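Local coordinates for protein cytochrome c-550 (Paracoccus denitrificans, PDB 1COT) that carries a covalently bound heme c and probably transfers electrons as a c-type cytochrome, at residues R45-E50 and E57-V62; F12-A17 and F102-N107; E73-E78 and K84-K89; K7-F12 and D28-G33. All coordinates share one frame; numbering follows the deposited sequence.

Contact 1: residues R45-E50 and E57-V62. With HEC (heme c), chain B.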
# COMPACT_ATOMS: atom_id res chain seq x y z
N ARG A 45 9.15 2.47 0.75
CA ARG A 45 9.01 3.35 -0.39
C ARG A 45 8.28 4.64 -0.02
O ARG A 45 7.36 4.61 0.79
CB ARG A 45 8.19 2.59 -1.40
CG ARG A 45 7.89 3.32 -2.68
CD ARG A 45 7.35 2.29 -3.67
NE ARG A 45 5.91 2.30 -3.78
CZ ARG A 45 5.23 1.29 -4.34
NH1 ARG A 45 5.85 0.22 -4.84
NH2 ARG A 45 3.91 1.37 -4.41
N LYS A 46 8.66 5.76 -0.64
CA LYS A 46 7.99 7.03 -0.36
C LYS A 46 6.52 6.90 -0.75
O LYS A 46 6.18 6.29 -1.76
CB LYS A 46 8.59 8.13 -1.24
CG LYS A 46 8.11 9.53 -0.90
CD LYS A 46 8.73 10.62 -1.78
CE LYS A 46 8.49 12.02 -1.26
NZ LYS A 46 7.06 12.34 -1.16
N ILE A 47 5.63 7.46 0.07
CA ILE A 47 4.20 7.40 -0.22
C ILE A 47 3.90 7.94 -1.62
O ILE A 47 4.51 8.93 -2.02
CB ILE A 47 3.48 8.35 0.73
CG1 ILE A 47 3.88 8.11 2.19
CG2 ILE A 47 1.97 8.29 0.56
CD1 ILE A 47 3.47 6.74 2.72
N ALA A 48 2.95 7.32 -2.31
CA ALA A 48 2.50 7.73 -3.64
C ALA A 48 3.67 8.09 -4.54
O ALA A 48 3.72 9.19 -5.09
CB ALA A 48 1.56 8.92 -3.52
N SER A 49 4.61 7.16 -4.68
CA SER A 49 5.75 7.47 -5.52
C SER A 49 5.88 6.59 -6.74
O SER A 49 6.89 6.68 -7.45
CB SER A 49 7.05 7.53 -4.72
OG SER A 49 7.34 6.25 -4.21
N GLU A 50 4.88 5.73 -7.01
CA GLU A 50 4.94 4.85 -8.18
C GLU A 50 4.88 5.71 -9.44
O GLU A 50 4.00 6.55 -9.63
CB GLU A 50 3.97 3.65 -8.24
CG GLU A 50 3.60 3.24 -9.69
CD GLU A 50 3.17 1.81 -9.85
OE1 GLU A 50 3.76 1.02 -8.99
OE2 GLU A 50 2.36 1.42 -10.68
N GLU A 57 -6.07 12.55 -5.11
CA GLU A 57 -5.72 13.80 -4.50
C GLU A 57 -5.31 13.73 -3.03
O GLU A 57 -4.35 14.37 -2.58
CB GLU A 57 -6.75 14.89 -4.86
CG GLU A 57 -6.66 15.42 -6.33
CD GLU A 57 -5.32 15.99 -6.76
OE1 GLU A 57 -4.77 16.76 -5.87
OE2 GLU A 57 -4.83 15.74 -7.85
N GLY A 58 -6.04 12.93 -2.29
CA GLY A 58 -5.74 12.80 -0.88
C GLY A 58 -4.34 12.28 -0.58
O GLY A 58 -3.61 12.84 0.25
N ILE A 59 -3.96 11.17 -1.21
CA ILE A 59 -2.66 10.59 -0.94
C ILE A 59 -1.52 11.47 -1.45
O ILE A 59 -0.44 11.52 -0.86
CB ILE A 59 -2.63 9.13 -1.38
CG1 ILE A 59 -1.55 8.36 -0.61
CG2 ILE A 59 -2.46 9.01 -2.89
CD1 ILE A 59 -1.54 6.87 -0.92
N LEU A 60 -1.77 12.19 -2.55
CA LEU A 60 -0.77 13.08 -3.08
C LEU A 60 -0.58 14.19 -2.07
O LEU A 60 0.53 14.67 -1.84
CB LEU A 60 -1.21 13.66 -4.42
CG LEU A 60 -1.14 12.57 -5.48
CD1 LEU A 60 -1.71 13.13 -6.78
CD2 LEU A 60 0.31 12.14 -5.66
N GLU A 61 -1.67 14.60 -1.43
CA GLU A 61 -1.56 15.65 -0.43
C GLU A 61 -0.77 15.13 0.77
O GLU A 61 0.04 15.86 1.34
CB GLU A 61 -2.92 16.18 0.04
CG GLU A 61 -2.78 17.32 1.07
CD GLU A 61 -4.10 18.01 1.29
OE1 GLU A 61 -4.89 17.90 0.26
OE2 GLU A 61 -4.40 18.59 2.32
N VAL A 62 -0.98 13.88 1.16
CA VAL A 62 -0.22 13.36 2.28
C VAL A 62 1.28 13.41 1.93
O VAL A 62 2.08 13.85 2.76
CB VAL A 62 -0.59 11.92 2.58
CG1 VAL A 62 0.36 11.32 3.60
CG2 VAL A 62 -2.04 11.82 3.05
FE HEC B . -4.77 -0.79 -2.68
CHA HEC B . -3.17 2.13 -3.15
CHB HEC B . -2.52 -1.68 -0.34
CHC HEC B . -6.39 -3.73 -2.21
CHD HEC B . -6.98 -0.00 -5.12
NA HEC B . -3.17 0.04 -1.88
C1A HEC B . -2.66 1.29 -2.23
C2A HEC B . -1.48 1.55 -1.44
C3A HEC B . -1.28 0.49 -0.64
C4A HEC B . -2.33 -0.44 -0.92
CMA HEC B . -0.18 0.28 0.38
CAA HEC B . -0.65 2.80 -1.53
CBA HEC B . 0.49 2.57 -2.54
CGA HEC B . 1.51 3.71 -2.69
O1A HEC B . 2.10 3.61 -3.73
O2A HEC B . 1.73 4.59 -1.90
NB HEC B . -4.55 -2.36 -1.52
C1B HEC B . -3.51 -2.55 -0.67
C2B HEC B . -3.66 -3.83 -0.05
C3B HEC B . -4.75 -4.37 -0.57
C4B HEC B . -5.30 -3.46 -1.47
CMB HEC B . -2.70 -4.36 1.04
CAB HEC B . -5.36 -5.65 -0.15
CBB HEC B . -5.76 -5.91 1.28
NC HEC B . -6.33 -1.67 -3.44
C1C HEC B . -6.87 -2.90 -3.15
C2C HEC B . -8.01 -3.17 -4.00
C3C HEC B . -8.16 -2.11 -4.83
C4C HEC B . -7.11 -1.20 -4.49
CMC HEC B . -8.87 -4.43 -3.93
CAC HEC B . -9.17 -1.88 -5.92
CBC HEC B . -10.60 -2.31 -5.97
ND HEC B . -5.05 0.78 -3.88
C1D HEC B . -6.02 0.90 -4.83
C2D HEC B . -5.86 2.17 -5.50
C3D HEC B . -4.78 2.74 -4.94
C4D HEC B . -4.28 1.89 -3.92
CMD HEC B . -6.75 2.72 -6.60
CAD HEC B . -4.26 4.10 -5.21
CBD HEC B . -4.95 4.94 -4.09
CGD HEC B . -5.02 6.41 -4.27
O1D HEC B . -4.48 7.02 -5.17
O2D HEC B . -5.69 7.01 -3.39

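Contact 2: residues F12-A17 and F102-N107. With HEC (heme c), chain B.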
# COMPACT_ATOMS: atom_id res chain seq x y z
N PHE A 12 -3.37 -11.69 0.36
CA PHE A 12 -3.11 -10.89 -0.83
C PHE A 12 -4.10 -11.17 -1.94
O PHE A 12 -4.27 -10.38 -2.87
CB PHE A 12 -1.66 -11.03 -1.31
CG PHE A 12 -1.32 -9.85 -2.17
CD1 PHE A 12 -1.01 -8.63 -1.58
CD2 PHE A 12 -1.34 -9.97 -3.56
CE1 PHE A 12 -0.72 -7.54 -2.40
CE2 PHE A 12 -1.03 -8.88 -4.38
CZ PHE A 12 -0.72 -7.65 -3.79
N ASN A 13 -4.80 -12.32 -1.85
CA ASN A 13 -5.77 -12.61 -2.87
C ASN A 13 -6.86 -11.54 -2.85
O ASN A 13 -7.56 -11.34 -3.84
CB ASN A 13 -6.40 -13.99 -2.74
CG ASN A 13 -5.41 -15.06 -3.13
OD1 ASN A 13 -4.60 -14.87 -4.06
ND2 ASN A 13 -5.44 -16.17 -2.41
N LYS A 14 -6.99 -10.83 -1.73
CA LYS A 14 -7.99 -9.78 -1.63
C LYS A 14 -7.50 -8.53 -2.32
O LYS A 14 -8.30 -7.63 -2.66
CB LYS A 14 -8.20 -9.36 -0.18
CG LYS A 14 -9.25 -10.21 0.48
CD LYS A 14 -8.65 -11.05 1.57
CE LYS A 14 -9.69 -12.00 2.12
NZ LYS A 14 -9.08 -13.05 2.92
N CYS A 15 -6.19 -8.43 -2.51
CA CYS A 15 -5.61 -7.24 -3.12
C CYS A 15 -5.28 -7.35 -4.57
O CYS A 15 -5.22 -6.35 -5.30
CB CYS A 15 -4.25 -6.98 -2.46
SG CYS A 15 -4.34 -7.09 -0.65
N LYS A 16 -5.03 -8.57 -4.98
CA LYS A 16 -4.63 -8.84 -6.33
C LYS A 16 -5.45 -8.34 -7.50
O LYS A 16 -4.93 -8.14 -8.60
CB LYS A 16 -3.89 -10.13 -6.49
CG LYS A 16 -4.81 -11.30 -6.74
CD LYS A 16 -4.00 -12.57 -6.74
CE LYS A 16 -4.73 -13.71 -7.42
NZ LYS A 16 -3.99 -14.98 -7.36
N ALA A 17 -6.73 -8.14 -7.26
CA ALA A 17 -7.61 -7.64 -8.29
C ALA A 17 -7.14 -6.26 -8.76
O ALA A 17 -7.39 -5.87 -9.90
CB ALA A 17 -9.04 -7.56 -7.78
N PHE A 102 -11.22 0.05 -0.63
CA PHE A 102 -11.12 -1.25 0.00
C PHE A 102 -10.59 -1.15 1.42
O PHE A 102 -9.64 -0.43 1.68
CB PHE A 102 -10.15 -2.11 -0.80
CG PHE A 102 -10.26 -3.57 -0.45
CD1 PHE A 102 -11.33 -4.31 -0.96
CD2 PHE A 102 -9.29 -4.16 0.35
CE1 PHE A 102 -11.46 -5.67 -0.69
CE2 PHE A 102 -9.40 -5.52 0.65
CZ PHE A 102 -10.48 -6.23 0.11
N LYS A 103 -11.21 -1.89 2.33
CA LYS A 103 -10.80 -1.87 3.72
C LYS A 103 -10.51 -3.28 4.17
O LYS A 103 -11.18 -4.22 3.76
CB LYS A 103 -11.95 -1.41 4.62
CG LYS A 103 -12.49 -0.03 4.28
CD LYS A 103 -13.91 0.21 4.78
CE LYS A 103 -14.74 1.04 3.82
NZ LYS A 103 -16.04 0.46 3.49
N MET A 104 -9.51 -3.40 5.03
CA MET A 104 -9.14 -4.69 5.56
C MET A 104 -9.23 -4.61 7.07
O MET A 104 -8.38 -3.99 7.71
CB MET A 104 -7.76 -5.14 5.07
CG MET A 104 -7.72 -6.62 4.84
SD MET A 104 -6.04 -7.22 5.10
CE MET A 104 -6.23 -8.93 4.54
N GLY A 105 -10.26 -5.23 7.64
CA GLY A 105 -10.48 -5.19 9.08
C GLY A 105 -9.78 -6.23 9.92
O GLY A 105 -9.83 -6.18 11.15
N LYS A 106 -9.14 -7.20 9.29
CA LYS A 106 -8.46 -8.19 10.09
C LYS A 106 -7.32 -8.77 9.27
O LYS A 106 -7.31 -8.67 8.05
CB LYS A 106 -9.40 -9.28 10.57
CG LYS A 106 -9.89 -10.13 9.41
CD LYS A 106 -11.01 -11.12 9.72
CE LYS A 106 -11.16 -12.22 8.67
NZ LYS A 106 -11.91 -13.39 9.15
N ASN A 107 -6.35 -9.35 9.96
CA ASN A 107 -5.20 -9.95 9.29
C ASN A 107 -4.31 -8.97 8.54
O ASN A 107 -3.58 -9.35 7.63
CB ASN A 107 -5.60 -11.08 8.33
CG ASN A 107 -6.35 -12.14 9.10
OD1 ASN A 107 -5.97 -12.49 10.23
ND2 ASN A 107 -7.43 -12.63 8.50
FE HEC B . -4.77 -0.79 -2.68
CHA HEC B . -3.17 2.13 -3.15
CHB HEC B . -2.52 -1.68 -0.34
CHC HEC B . -6.39 -3.73 -2.21
CHD HEC B . -6.98 -0.00 -5.12
NA HEC B . -3.17 0.04 -1.88
C1A HEC B . -2.66 1.29 -2.23
C2A HEC B . -1.48 1.55 -1.44
C3A HEC B . -1.28 0.49 -0.64
C4A HEC B . -2.33 -0.44 -0.92
CMA HEC B . -0.18 0.28 0.38
CAA HEC B . -0.65 2.80 -1.53
CBA HEC B . 0.49 2.57 -2.54
CGA HEC B . 1.51 3.71 -2.69
O1A HEC B . 2.10 3.61 -3.73
O2A HEC B . 1.73 4.59 -1.90
NB HEC B . -4.55 -2.36 -1.52
C1B HEC B . -3.51 -2.55 -0.67
C2B HEC B . -3.66 -3.83 -0.05
C3B HEC B . -4.75 -4.37 -0.57
C4B HEC B . -5.30 -3.46 -1.47
CMB HEC B . -2.70 -4.36 1.04
CAB HEC B . -5.36 -5.65 -0.15
CBB HEC B . -5.76 -5.91 1.28
NC HEC B . -6.33 -1.67 -3.44
C1C HEC B . -6.87 -2.90 -3.15
C2C HEC B . -8.01 -3.17 -4.00
C3C HEC B . -8.16 -2.11 -4.83
C4C HEC B . -7.11 -1.20 -4.49
CMC HEC B . -8.87 -4.43 -3.93
CAC HEC B . -9.17 -1.88 -5.92
CBC HEC B . -10.60 -2.31 -5.97
ND HEC B . -5.05 0.78 -3.88
C1D HEC B . -6.02 0.90 -4.83
C2D HEC B . -5.86 2.17 -5.50
C3D HEC B . -4.78 2.74 -4.94
C4D HEC B . -4.28 1.89 -3.92
CMD HEC B . -6.75 2.72 -6.60
CAD HEC B . -4.26 4.10 -5.21
CBD HEC B . -4.95 4.94 -4.09
CGD HEC B . -5.02 6.41 -4.27
O1D HEC B . -4.48 7.02 -5.17
O2D HEC B . -5.69 7.01 -3.39

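Contact 3: residues E73-E78 and K84-K89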
# COMPACT_ATOMS: atom_id res chain seq x y z
N GLU A 73 5.75 -0.64 8.11
CA GLU A 73 4.77 -1.69 8.29
C GLU A 73 3.59 -1.21 9.14
O GLU A 73 2.43 -1.49 8.86
CB GLU A 73 5.40 -2.97 8.88
CG GLU A 73 6.14 -3.82 7.84
CD GLU A 73 6.84 -5.01 8.44
OE1 GLU A 73 6.30 -6.08 8.64
OE2 GLU A 73 8.10 -4.76 8.73
N ALA A 74 3.89 -0.46 10.20
CA ALA A 74 2.83 0.05 11.06
C ALA A 74 1.85 0.94 10.32
O ALA A 74 0.63 0.82 10.45
CB ALA A 74 3.42 0.79 12.24
N ASP A 75 2.39 1.85 9.51
CA ASP A 75 1.56 2.76 8.75
C ASP A 75 0.74 1.99 7.74
O ASP A 75 -0.42 2.30 7.49
CB ASP A 75 2.47 3.74 8.02
CG ASP A 75 2.86 4.90 8.88
OD1 ASP A 75 2.49 4.74 10.13
OD2 ASP A 75 3.43 5.88 8.47
N LEU A 76 1.38 0.98 7.15
CA LEU A 76 0.69 0.19 6.16
C LEU A 76 -0.50 -0.53 6.80
O LEU A 76 -1.59 -0.58 6.22
CB LEU A 76 1.59 -0.80 5.40
CG LEU A 76 2.53 -0.19 4.35
CD1 LEU A 76 3.69 -1.15 4.09
CD2 LEU A 76 1.77 0.07 3.05
N ILE A 77 -0.29 -1.07 7.99
CA ILE A 77 -1.36 -1.76 8.68
C ILE A 77 -2.50 -0.79 8.93
O ILE A 77 -3.67 -1.10 8.71
CB ILE A 77 -0.80 -2.28 9.99
CG1 ILE A 77 -0.02 -3.56 9.70
CG2 ILE A 77 -1.92 -2.55 10.98
CD1 ILE A 77 0.82 -3.99 10.89
N GLU A 78 -2.15 0.41 9.38
CA GLU A 78 -3.17 1.40 9.65
C GLU A 78 -3.95 1.80 8.41
O GLU A 78 -5.19 1.78 8.38
CB GLU A 78 -2.58 2.58 10.41
CG GLU A 78 -3.64 3.50 11.03
CD GLU A 78 -2.96 4.66 11.68
OE1 GLU A 78 -1.75 4.72 11.83
OE2 GLU A 78 -3.78 5.60 12.07
N LYS A 84 -9.54 5.83 4.14
CA LYS A 84 -10.26 7.06 4.39
C LYS A 84 -9.84 7.85 5.61
O LYS A 84 -9.33 8.97 5.52
CB LYS A 84 -11.76 6.95 4.20
CG LYS A 84 -12.50 8.27 4.37
CD LYS A 84 -12.12 9.41 3.43
CE LYS A 84 -12.79 10.74 3.75
NZ LYS A 84 -13.65 11.26 2.68
N PRO A 85 -10.04 7.28 6.79
CA PRO A 85 -9.67 7.97 8.01
C PRO A 85 -8.19 8.29 8.10
O PRO A 85 -7.77 9.30 8.68
CB PRO A 85 -10.08 7.03 9.14
CG PRO A 85 -10.71 5.79 8.52
CD PRO A 85 -10.77 6.02 7.01
N TRP A 86 -7.39 7.41 7.53
CA TRP A 86 -5.96 7.61 7.54
C TRP A 86 -5.63 8.88 6.78
O TRP A 86 -4.85 9.73 7.24
CB TRP A 86 -5.25 6.42 6.92
CG TRP A 86 -3.78 6.45 7.17
CD1 TRP A 86 -3.15 6.06 8.31
CD2 TRP A 86 -2.73 6.88 6.28
NE1 TRP A 86 -1.80 6.21 8.19
CE2 TRP A 86 -1.50 6.72 6.95
CE3 TRP A 86 -2.73 7.38 4.98
CZ2 TRP A 86 -0.28 7.05 6.36
CZ3 TRP A 86 -1.52 7.71 4.40
CH2 TRP A 86 -0.31 7.54 5.07
N LEU A 87 -6.23 9.01 5.60
CA LEU A 87 -6.02 10.17 4.76
C LEU A 87 -6.54 11.43 5.47
O LEU A 87 -5.88 12.47 5.43
CB LEU A 87 -6.71 10.00 3.38
CG LEU A 87 -6.02 8.97 2.49
CD1 LEU A 87 -6.89 8.77 1.25
CD2 LEU A 87 -4.65 9.49 2.09
N VAL A 88 -7.69 11.37 6.15
CA VAL A 88 -8.21 12.53 6.85
C VAL A 88 -7.21 12.94 7.92
O VAL A 88 -6.90 14.12 8.13
CB VAL A 88 -9.57 12.27 7.49
CG1 VAL A 88 -9.99 13.46 8.33
CG2 VAL A 88 -10.60 12.00 6.39
N LYS A 89 -6.71 11.94 8.61
CA LYS A 89 -5.74 12.15 9.65
C LYS A 89 -4.47 12.85 9.17
O LYS A 89 -4.02 13.84 9.76
CB LYS A 89 -5.40 10.82 10.30
CG LYS A 89 -4.18 10.91 11.20
CD LYS A 89 -3.93 9.68 12.06
CE LYS A 89 -3.20 8.55 11.36
NZ LYS A 89 -2.36 7.79 12.31

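Contact 4: residues K7-F12 and D28-G33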
# COMPACT_ATOMS: atom_id res chain seq x y z
N LYS A 7 0.66 -16.49 5.53
CA LYS A 7 -0.76 -16.23 5.61
C LYS A 7 -1.02 -14.97 4.80
O LYS A 7 -2.03 -14.84 4.12
CB LYS A 7 -1.14 -15.97 7.05
CG LYS A 7 -1.38 -17.29 7.77
CD LYS A 7 -1.92 -17.10 9.17
CE LYS A 7 -1.81 -18.37 10.01
NZ LYS A 7 -1.02 -18.18 11.24
N GLY A 8 -0.06 -14.06 4.86
CA GLY A 8 -0.17 -12.81 4.13
C GLY A 8 -0.28 -13.04 2.63
O GLY A 8 -0.99 -12.32 1.93
N GLU A 9 0.40 -14.05 2.10
CA GLU A 9 0.32 -14.30 0.68
C GLU A 9 -1.11 -14.69 0.28
O GLU A 9 -1.62 -14.33 -0.78
CB GLU A 9 1.31 -15.38 0.25
CG GLU A 9 1.01 -15.82 -1.19
CD GLU A 9 2.13 -16.61 -1.79
OE1 GLU A 9 2.96 -17.10 -0.90
OE2 GLU A 9 2.27 -16.76 -3.00
N LYS A 10 -1.77 -15.42 1.16
CA LYS A 10 -3.14 -15.82 0.90
C LYS A 10 -4.04 -14.59 1.04
O LYS A 10 -4.96 -14.38 0.26
CB LYS A 10 -3.63 -16.81 1.93
CG LYS A 10 -2.98 -18.17 1.87
CD LYS A 10 -3.64 -19.11 2.86
CE LYS A 10 -2.67 -19.69 3.86
NZ LYS A 10 -2.73 -21.16 3.91
N GLU A 11 -3.77 -13.77 2.05
CA GLU A 11 -4.57 -12.57 2.25
C GLU A 11 -4.52 -11.65 1.03
O GLU A 11 -5.47 -10.94 0.70
CB GLU A 11 -4.07 -11.74 3.47
CG GLU A 11 -4.28 -12.35 4.87
CD GLU A 11 -5.70 -12.71 5.23
OE1 GLU A 11 -6.61 -12.23 4.42
OE2 GLU A 11 -5.98 -13.37 6.21
N PHE A 12 -3.37 -11.69 0.36
CA PHE A 12 -3.11 -10.89 -0.83
C PHE A 12 -4.10 -11.17 -1.94
O PHE A 12 -4.27 -10.38 -2.87
CB PHE A 12 -1.66 -11.03 -1.31
CG PHE A 12 -1.32 -9.85 -2.17
CD1 PHE A 12 -1.01 -8.63 -1.58
CD2 PHE A 12 -1.34 -9.97 -3.56
CE1 PHE A 12 -0.72 -7.54 -2.40
CE2 PHE A 12 -1.03 -8.88 -4.38
CZ PHE A 12 -0.72 -7.65 -3.79
N ASP A 28 7.24 -11.14 -12.63
CA ASP A 28 6.01 -11.16 -11.88
C ASP A 28 6.16 -12.05 -10.66
O ASP A 28 6.58 -13.20 -10.77
CB ASP A 28 4.84 -11.75 -12.69
CG ASP A 28 4.19 -10.77 -13.64
OD1 ASP A 28 4.27 -9.52 -13.24
OD2 ASP A 28 3.64 -11.11 -14.67
N ILE A 29 5.85 -11.50 -9.49
CA ILE A 29 5.90 -12.24 -8.25
C ILE A 29 4.46 -12.69 -8.06
O ILE A 29 4.17 -13.87 -7.96
CB ILE A 29 6.52 -11.49 -7.09
CG1 ILE A 29 7.99 -11.35 -7.44
CG2 ILE A 29 6.36 -12.36 -5.85
CD1 ILE A 29 8.67 -10.20 -6.72
N ILE A 30 3.54 -11.73 -8.06
CA ILE A 30 2.12 -11.98 -7.97
C ILE A 30 1.52 -11.22 -9.13
O ILE A 30 1.62 -9.98 -9.18
CB ILE A 30 1.37 -11.53 -6.71
CG1 ILE A 30 1.86 -12.24 -5.45
CG2 ILE A 30 -0.14 -11.70 -6.88
CD1 ILE A 30 1.80 -13.76 -5.53
N LYS A 31 0.92 -11.93 -10.06
CA LYS A 31 0.33 -11.22 -11.18
C LYS A 31 -0.97 -10.61 -10.67
O LYS A 31 -1.72 -11.24 -9.95
CB LYS A 31 0.13 -12.08 -12.41
CG LYS A 31 0.80 -11.48 -13.64
CD LYS A 31 0.46 -12.21 -14.93
CE LYS A 31 -0.29 -11.37 -15.96
NZ LYS A 31 -0.06 -11.80 -17.34
N GLY A 32 -1.22 -9.36 -11.01
CA GLY A 32 -2.42 -8.74 -10.48
C GLY A 32 -2.84 -7.61 -11.38
O GLY A 32 -2.18 -7.35 -12.38
N GLY A 33 -3.93 -6.94 -11.02
CA GLY A 33 -4.43 -5.85 -11.82
C GLY A 33 -3.56 -4.62 -11.71
O GLY A 33 -2.55 -4.55 -11.01

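Contact 1: residues R45-E50 and E57-V62
Ile47 and Ile59 make the apolar centre of the contact between loop 45-50 and helix 57-65, with CG2 of Ile47 3.7 Å from CG1 of Ile59. The two side chains cross obliquely, a methyl branch of Ile47 meeting the longer branch of Ile59. Beside them Ala48 sets its methyl against the helix, CB lying 4.1 Å from Ile59 CG2 and as far from Leu60 CD2. Ile59 reaches both ways: CG1 stands anti to its backbone N (chi1 -156°) and meets Ile47, while CG2 meets both Ala48 and a heme propionate, 3.6 Å from heme O1D. With an alanine here, Ile47 CG2 would probably lose its partner and a gap would open between loop, helix and propionate.

The polar part belongs to the other propionate. Arg45 NH2 donates to heme O1A over 3.0 Å in a nearly straight bond (163°), the carboxylate carbon lying at the guanidinium edge and in its plane. Ala48 N supplies a second bond of 3.0 Å, to heme O2A. Arg45 NH1 bonds Asn38 O, which fixes the guanidinium from its far end, and Ser49 OG returns to Lys46 O over 2.7 Å within the loop. Each oxygen of this carboxylate thus receives a protein N-H, and the nearby positive charge of Arg45 would tend to stabilise its ionised form, while apolar packing joins the loop to the helix.

Contact 2: residues F12-A17 and F102-N107
Lys14 and Phe102 meet at about a right angle beside the heme, CB of Lys14 3.9 Å from CZ at the tip of the Phe102 ring. Lys14 O also lies over the ring, 3.8 Å from Phe102 CZ, on the same face as the heme methyl CMC. That methyl sits 3.8 Å above the ring plane, displaced toward the rim. Phe102 reaches this place because CG stands anti to its backbone N (chi1 -164°), which lays the ring alongside the porphyrin edge, CE2 3.7 Å from heme CBB. Met104 approaches CBB too, with SD 4.0 Å from it, so this methyl of the thioether substituent touches both an aromatic ring and a sulfur.

Cys15 holds the covalent end: SG is bonded to heme CAB at 1.8 Å, the first thioether of the CXXCH motif that Cys18 and His19 complete. Its SG lies beside the backbone N (chi1 -47°), and CB rests over one face of the Phe12 ring. Phe12 O receives N-H groups from both Cys15 and Lys16, which keeps the turn carrying the cysteine compact. Lys14 bends at chi2 and then runs out straight past the Met104 methyl to a salt bridge from Lys14 NZ to Glu11 OE1.

Segment 12-17 follows helix 5-11, and segment 102-107 leads into helix 108-117. Phe12 packs on Val111 and Leu115 of that last helix, Met104 likewise touches Val111, and a backbone bond ties Met104 to Val80 of helix 73-81.

Contact 3: residues E73-E78 and K84-K89
Asp75 is the first residue of segment 73-78 to meet the second helix, its backbone O 4.2 Å from NE1 of Trp86 and its carboxylate near the six-membered ring, OD2 4.4 Å from Trp86 CZ2. These are packing distances rather than bonds. Its OD1 also stands 6.1 Å from Lys89 NZ, a separation at which the opposite charges would attract only weakly.

One turn later Glu78 makes the larger share of this segment's side of the contact. Its CG lies anti to the backbone N (chi1 -166°) and the chain stays extended, which brings the carboxylate across to the edge of the Trp86 ring. CD lies in the ring plane, 3.7 Å from Trp86 CD1, and the carboxylate stands almost upright on that plane, at 85°. From the opposite direction Lys89 bends round at chi3 and chi4 and donates NZ to Glu78 OE2 over 2.6 Å. This salt bridge uses the syn side of OE2, slightly out of the carboxylate plane, while OE1 is 3.2 Å from the same NZ. Replacing Glu78 by an alanine would probably leave the Lys89 ammonium without its mate and open a gap where CG and CD now lie against Trp86 CD1.

The N-to-C directions of the two short helical segments make 120°, with their axes 10.8 Å apart at closest approach, as the chain turns from helix 73-81 into helix 83-91. Trp86 meets Tyr79 edge-to-face and also touches Val62 of helix 57-65. On the other flank of helix 73-81, Leu76 touches the heme and Val112 of helix 108-117.

Contact 4: residues K7-F12 and D28-G33
Ile30 meets Glu9 of helix 5-11 and Phe12 just after it from within a classic beta bulge, in which Ile29 and Ile30 both face Ile21. Asp28, just before the bulge, is hydrogen-bonded through OD1 to Gln22 NE2. At Ile29 the chain turns a corner; this residue bonds Ile21 through its backbone and sets its side chain on Tyr40 and Asn118.

Ile30 bonds Ile21 as well, but directs its side chain at the helix and divides the work between two branches. CG2, anti to the backbone N, meets the CD2-CE2 side of the Phe12 ring, 3.9 Å from either atom; the two side chains pass alongside each other, heading opposite ways. The same CG2 is 4.0 Å from Lys16 CD, so this methyl touches both the ring and the stem of Lys16. Phe12 also lies against Ile21, so Ile21 and Ile30 both border its ring, which stands close to His19 and the heme. Further on, Gly33 is bonded through its backbone to Lys16 of the heme-binding turn. The contact therefore packs the first helix, near its C-terminal end, against the loop that follows strand 21-22. At its outer margin the second branch of Ile30 ends beside an extended glutamate, with Ile30 CD1 4.0 Å from Glu9 OE2.

From the N terminus, helix 5-11 opens contact 4, and segment 12-17, which follows it, opens contact 2; the two share Phe12. Contact 4 closes first, at 28-33, whereas contact 2 waits for 102-107, so the two cross along the chain. Inside the long loop of contact 2 lie contact 1 and then contact 3, in series, each closing a short loop of its own. These two touch where Val62 of helix 57-65 packs on Leu87 of helix 83-91. Contacts 1 and 2 lie on opposite sides of the chain's centre, about 20 Å apart between centres, yet both border the heme, one at its propionates and the other at a thioether.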